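Peridinin-chlorophyll A protein (PDB 2C9E) probably serves as a water-soluble light-harvesting antenna that binds peridinin and chlorophyll a and captures blue-green light. Local coordinates at residues A[227-237]-A[274-283]. Residues are numbered along the deposited sequence; the frame is centred on the assembly and turned at random.
Unlike the reference sequence in segment 274-283: Asp279 (reference His). With PID (peridinin), chain I.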
loop_
_atom_site.group_PDB
_atom_site.type_symbol
_atom_site.label_atom_id
_atom_site.label_comp_id
_atom_site.label_asym_id
_atom_site.label_seq_id
_atom_site.Cartn_x
_atom_site.Cartn_y
_atom_site.Cartn_z
ATOM N N GLU A 227 -0.273 10.144 7.060
ATOM C CA GLU A 227 -0.516 11.543 7.423
ATOM C C GLU A 227 -0.442 12.343 6.132
ATOM O O GLU A 227 -1.370 13.088 5.829
ATOM C CB GLU A 227 0.555 11.961 8.465
ATOM C CG GLU A 227 0.551 13.404 9.015
ATOM C CD GLU A 227 1.868 13.774 9.803
ATOM O OE1 GLU A 227 2.391 12.942 10.602
ATOM O OE2 GLU A 227 2.376 14.905 9.638
ATOM N N VAL A 228 0.634 12.198 5.352
ATOM C CA VAL A 228 0.739 12.909 4.056
ATOM C C VAL A 228 -0.419 12.539 3.119
ATOM O O VAL A 228 -0.973 13.404 2.413
ATOM C CB VAL A 228 2.064 12.593 3.334
ATOM C CG1 VAL A 228 1.966 12.888 1.883
ATOM C CG2 VAL A 228 3.166 13.414 3.928
ATOM N N ALA A 229 -0.806 11.259 3.121
ATOM C CA ALA A 229 -1.878 10.836 2.258
ATOM C C ALA A 229 -3.189 11.542 2.632
ATOM O O ALA A 229 -3.978 11.883 1.759
ATOM C CB ALA A 229 -2.053 9.332 2.322
ATOM N N LEU A 230 -3.429 11.764 3.924
ATOM C CA LEU A 230 -4.690 12.416 4.310
ATOM C C LEU A 230 -4.781 13.886 3.864
ATOM O O LEU A 230 -5.872 14.422 3.783
ATOM C CB LEU A 230 -4.936 12.294 5.814
ATOM C CG LEU A 230 -5.714 11.110 6.440
ATOM C CD1 LEU A 230 -6.521 10.338 5.459
ATOM C CD2 LEU A 230 -4.766 10.234 7.163
ATOM N N THR A 231 -3.651 14.524 3.556
ATOM C CA THR A 231 -3.634 15.923 3.056
ATOM C C THR A 231 -3.815 15.978 1.533
ATOM O O THR A 231 -3.993 17.067 0.962
ATOM C CB THR A 231 -2.295 16.652 3.285
ATOM O OG1 THR A 231 -1.298 16.031 2.470
ATOM C CG2 THR A 231 -1.875 16.651 4.774
ATOM N N MET A 232 -3.725 14.836 0.854
ATOM C CA MET A 232 -3.915 14.844 -0.590
ATOM C C MET A 232 -5.394 14.906 -1.002
ATOM O O MET A 232 -6.284 14.464 -0.270
ATOM C CB MET A 232 -3.314 13.591 -1.252
ATOM C CG MET A 232 -1.833 13.424 -1.023
ATOM S SD MET A 232 -1.203 11.869 -1.686
ATOM C CE MET A 232 0.522 12.408 -2.011
ATOM N N ASN A 233 -5.615 15.405 -2.211
ATOM C CA ASN A 233 -6.937 15.485 -2.797
ATOM C C ASN A 233 -7.352 14.071 -3.190
ATOM O O ASN A 233 -6.736 13.448 -4.057
ATOM C CB ASN A 233 -6.894 16.358 -4.046
ATOM C CG ASN A 233 -8.278 16.615 -4.620
ATOM O OD1 ASN A 233 -8.853 15.811 -5.382
ATOM N ND2 ASN A 233 -8.831 17.747 -4.243
ATOM N N GLN A 234 -8.420 13.573 -2.578
ATOM C CA GLN A 234 -8.855 12.231 -2.867
ATOM C C GLN A 234 -9.182 11.907 -4.339
ATOM O O GLN A 234 -8.986 10.765 -4.753
ATOM C CB GLN A 234 -10.025 11.832 -1.937
ATOM C CG GLN A 234 -10.210 10.279 -1.795
ATOM C CD GLN A 234 -9.052 9.594 -1.051
ATOM O OE1 GLN A 234 -8.282 10.269 -0.361
ATOM N NE2 GLN A 234 -8.939 8.247 -1.174
ATOM N N ASN A 235 -9.653 12.859 -5.143
ATOM C CA ASN A 235 -9.949 12.535 -6.549
ATOM C C ASN A 235 -8.642 12.278 -7.324
ATOM O O ASN A 235 -8.587 11.473 -8.264
ATOM C CB ASN A 235 -10.733 13.669 -7.242
ATOM C CG ASN A 235 -12.187 13.808 -6.728
ATOM O OD1 ASN A 235 -12.948 12.820 -6.649
ATOM N ND2 ASN A 235 -12.581 15.047 -6.401
ATOM N N ALA A 236 -7.608 13.008 -6.949
ATOM C CA ALA A 236 -6.277 12.866 -7.550
ATOM C C ALA A 236 -5.705 11.492 -7.127
ATOM O O ALA A 236 -4.994 10.833 -7.900
ATOM C CB ALA A 236 -5.354 14.001 -7.054
ATOM N N ILE A 237 -6.035 11.075 -5.899
ATOM C CA ILE A 237 -5.612 9.787 -5.401
ATOM C C ILE A 237 -6.277 8.754 -6.308
ATOM O O ILE A 237 -5.608 7.857 -6.836
ATOM C CB ILE A 237 -6.075 9.573 -3.938
ATOM C CG1 ILE A 237 -5.181 10.381 -3.009
ATOM C CG2 ILE A 237 -6.061 8.055 -3.565
ATOM C CD1 ILE A 237 -5.548 10.263 -1.546
ATOM N N MET A 274 -1.207 14.323 -8.073
ATOM C CA MET A 274 -1.553 13.937 -6.721
ATOM C C MET A 274 -0.554 14.528 -5.728
ATOM O O MET A 274 -0.930 14.992 -4.646
ATOM C CB MET A 274 -1.589 12.422 -6.590
ATOM C CG MET A 274 -2.008 11.902 -5.205
ATOM S SD MET A 274 -1.844 10.057 -5.186
ATOM C CE MET A 274 -0.133 9.850 -4.618
ATOM N N ILE A 275 0.723 14.548 -6.073
ATOM C CA ILE A 275 1.679 15.107 -5.122
ATOM C C ILE A 275 1.499 16.635 -5.012
ATOM O O ILE A 275 1.758 17.225 -3.977
ATOM C CB ILE A 275 3.132 14.741 -5.544
ATOM C CG1 ILE A 275 3.300 13.203 -5.455
ATOM C CG2 ILE A 275 4.158 15.534 -4.698
ATOM C CD1 ILE A 275 4.444 12.701 -6.262
ATOM N N ALA A 276 1.047 17.271 -6.080
ATOM C CA ALA A 276 0.872 18.708 -6.021
ATOM C C ALA A 276 -0.147 19.063 -4.951
ATOM O O ALA A 276 -0.076 20.131 -4.355
ATOM C CB ALA A 276 0.422 19.238 -7.380
ATOM N N THR A 277 -1.066 18.146 -4.676
ATOM C CA THR A 277 -2.107 18.393 -3.696
ATOM C C THR A 277 -1.803 18.062 -2.231
ATOM O O THR A 277 -2.648 18.284 -1.362
ATOM C CB THR A 277 -3.358 17.670 -4.121
ATOM O OG1 THR A 277 -3.345 16.323 -3.620
ATOM C CG2 THR A 277 -3.387 17.626 -5.632
ATOM N N ALA A 278 -0.609 17.540 -1.962
ATOM C CA ALA A 278 -0.189 17.212 -0.602
ATOM C C ALA A 278 0.448 18.385 0.146
ATOM O O ALA A 278 0.883 19.377 -0.443
ATOM C CB ALA A 278 0.856 16.058 -0.641
ATOM N N ASP A 279 0.554 18.246 1.460
ATOM C CA ASP A 279 1.255 19.246 2.240
ATOM C C ASP A 279 2.678 19.006 1.765
ATOM O O ASP A 279 3.184 17.913 1.908
ATOM C CB ASP A 279 1.174 18.912 3.711
ATOM C CG ASP A 279 1.949 19.863 4.556
ATOM O OD1 ASP A 279 3.172 20.010 4.327
ATOM O OD2 ASP A 279 1.327 20.455 5.464
ATOM N N PRO A 280 3.323 20.026 1.183
ATOM C CA PRO A 280 4.682 20.054 0.634
ATOM C C PRO A 280 5.817 19.715 1.586
ATOM O O PRO A 280 6.745 18.949 1.228
ATOM C CB PRO A 280 4.820 21.486 0.108
ATOM C CG PRO A 280 3.424 21.906 -0.185
ATOM C CD PRO A 280 2.650 21.328 0.975
ATOM N N ALA A 281 5.783 20.302 2.785
ATOM C CA ALA A 281 6.853 20.041 3.734
ATOM C C ALA A 281 6.704 18.613 4.230
ATOM O O ALA A 281 7.697 17.916 4.396
ATOM C CB ALA A 281 6.843 21.057 4.946
ATOM N N LYS A 282 5.473 18.174 4.442
ATOM C CA LYS A 282 5.270 16.829 4.910
ATOM C C LYS A 282 5.661 15.822 3.850
ATOM O O LYS A 282 6.325 14.845 4.168
ATOM C CB LYS A 282 3.828 16.629 5.340
ATOM C CG LYS A 282 3.659 17.046 6.791
ATOM C CD LYS A 282 2.244 16.993 7.306
ATOM C CE LYS A 282 2.194 17.724 8.659
ATOM N NZ LYS A 282 1.007 17.324 9.443
ATOM N N PHE A 283 5.282 16.070 2.601
ATOM C CA PHE A 283 5.628 15.146 1.542
ATOM C C PHE A 283 7.142 15.089 1.415
ATOM O O PHE A 283 7.750 14.011 1.523
ATOM C CB PHE A 283 4.992 15.574 0.237
ATOM C CG PHE A 283 5.108 14.556 -0.851
ATOM C CD1 PHE A 283 6.274 14.465 -1.615
ATOM C CD2 PHE A 283 4.082 13.663 -1.078
ATOM C CE1 PHE A 283 6.414 13.495 -2.588
ATOM C CE2 PHE A 283 4.207 12.668 -2.057
ATOM C CZ PHE A 283 5.378 12.585 -2.812
HETATM C C1 PID I . 16.982 17.397 -2.135
HETATM C C2 PID I . 18.152 18.231 -2.660
HETATM C C3 PID I . 17.651 19.488 -3.372
HETATM C C4 PID I . 16.784 19.047 -4.553
HETATM C C5 PID I . 15.510 18.293 -4.154
HETATM C C6 PID I . 15.679 17.366 -2.939
HETATM C C7 PID I . 14.893 16.208 -2.949
HETATM C C8 PID I . 13.845 15.879 -2.088
HETATM C C9 PID I . 13.088 14.703 -2.154
HETATM C C10 PID I . 13.220 13.650 -3.056
HETATM C C11 PID I . 11.984 14.454 -1.450
HETATM C C12 PID I . 11.416 13.329 -1.892
HETATM C C13 PID I . 10.192 12.832 -1.445
HETATM C C14 PID I . 9.528 11.673 -1.859
HETATM C C15 PID I . 8.287 11.387 -1.291
HETATM C C16 PID I . 7.486 10.292 -1.617
HETATM C C17 PID I . 6.224 10.139 -1.044
HETATM C C18 PID I . 5.388 9.077 -1.380
HETATM C C19 PID I . 4.103 8.945 -0.858
HETATM C C20 PID I . 3.284 7.880 -1.227
HETATM C C21 PID I . 1.978 7.687 -0.782
HETATM C C22 PID I . 1.269 6.567 -1.223
HETATM C C23 PID I . 0.036 6.258 -0.914
HETATM C C24 PID I . -1.198 5.912 -0.642
HETATM C C25 PID I . -2.408 6.311 -1.505
HETATM C C26 PID I . -3.475 6.984 -0.633
HETATM C C27 PID I . -3.823 6.170 0.622
HETATM C C28 PID I . -2.566 5.823 1.431
HETATM C C29 PID I . -1.511 5.076 0.604
HETATM C C30 PID I . -5.928 7.169 1.230
HETATM C C31 PID I . -6.713 8.097 2.158
HETATM C CM1 PID I . 17.410 16.171 -1.324
HETATM C CM2 PID I . 15.107 17.497 -5.397
HETATM C CM3 PID I . 14.405 19.309 -3.853
HETATM C CM4 PID I . 10.082 10.788 -2.982
HETATM C CM5 PID I . 1.336 8.688 0.184
HETATM C CM6 PID I . -2.014 7.288 -2.615
HETATM C CM7 PID I . -2.987 5.053 -2.163
HETATM C CM8 PID I . -0.267 4.843 1.468
HETATM O O1 PID I . 15.803 18.081 -1.699
HETATM O O2 PID I . 18.781 20.204 -3.884
HETATM O O3 PID I . 14.186 13.430 -3.785
HETATM O O4 PID I . 12.167 12.794 -2.900
HETATM O O5 PID I . -2.045 3.818 0.175
HETATM O O6 PID I . -4.605 6.999 1.507
HETATM O O7 PID I . -6.478 6.625 0.271
#
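Thr231 and Thr277 stitch together two tight turns between consecutive helices of the all-helical peridinin-chlorophyll protein, one joining helix 215-231 to helix 234-251, the other helix 261-276 to helix 280-285. The hydroxyls work reciprocally. Asn233 N points almost straight at Thr277 OG1 (2.8 Å, 176°), while Asp279 N donates to Thr231 OG1 (3.1 Å). Each hydroxyl also donates to the carbonyl three residues back, Thr231 OG1 to Val228 O and Thr277 OG1 to Met274 O. With OG1 of Thr231 set between its backbone N and carbonyl carbon (chi1 67°), one oxygen can serve both Val228 O and the amide of the other turn. A valine in place of Thr231 would probably leave Asp279 N without this acceptor and Val228 O with one donor fewer, weakening the tie between the turns. The residues bonded through their amides, Asn233 and Asp279, are themselves N-caps: Asp279 OD1 accepts from Lys282 N, whereas Asn233 OD1 takes two weak bonds from Asn235 N and Ala236 N. Farther along, Lys282 NZ forms a salt bridge with Glu227 OE2 (2.8 Å), approaching on the anti side of the carboxylate and 33° out of its plane.

Apolar packing fills the inner side. The extended Met232 side chain runs along segment 274-278, CG against Ala278 CB and SD against Met274 CG (3.6 Å), and Ala236 CB rests on the Met274 backbone. Val228 straddles Lys282 and Phe283, CG2 on the former and CG1 near CD2 of the ring. Gln234, Ile237, Met274 and Phe283, with Ala229 and Leu230, line a peridinin pocket: Gln234 NE2 donates to O7, Met274 SD lies by methyl CM6, and the polyene passes Phe283. That ring carries Ile275 CG2 over the centre of one face, and Met232 CE touches its edge at CE2, 3.7 Å away.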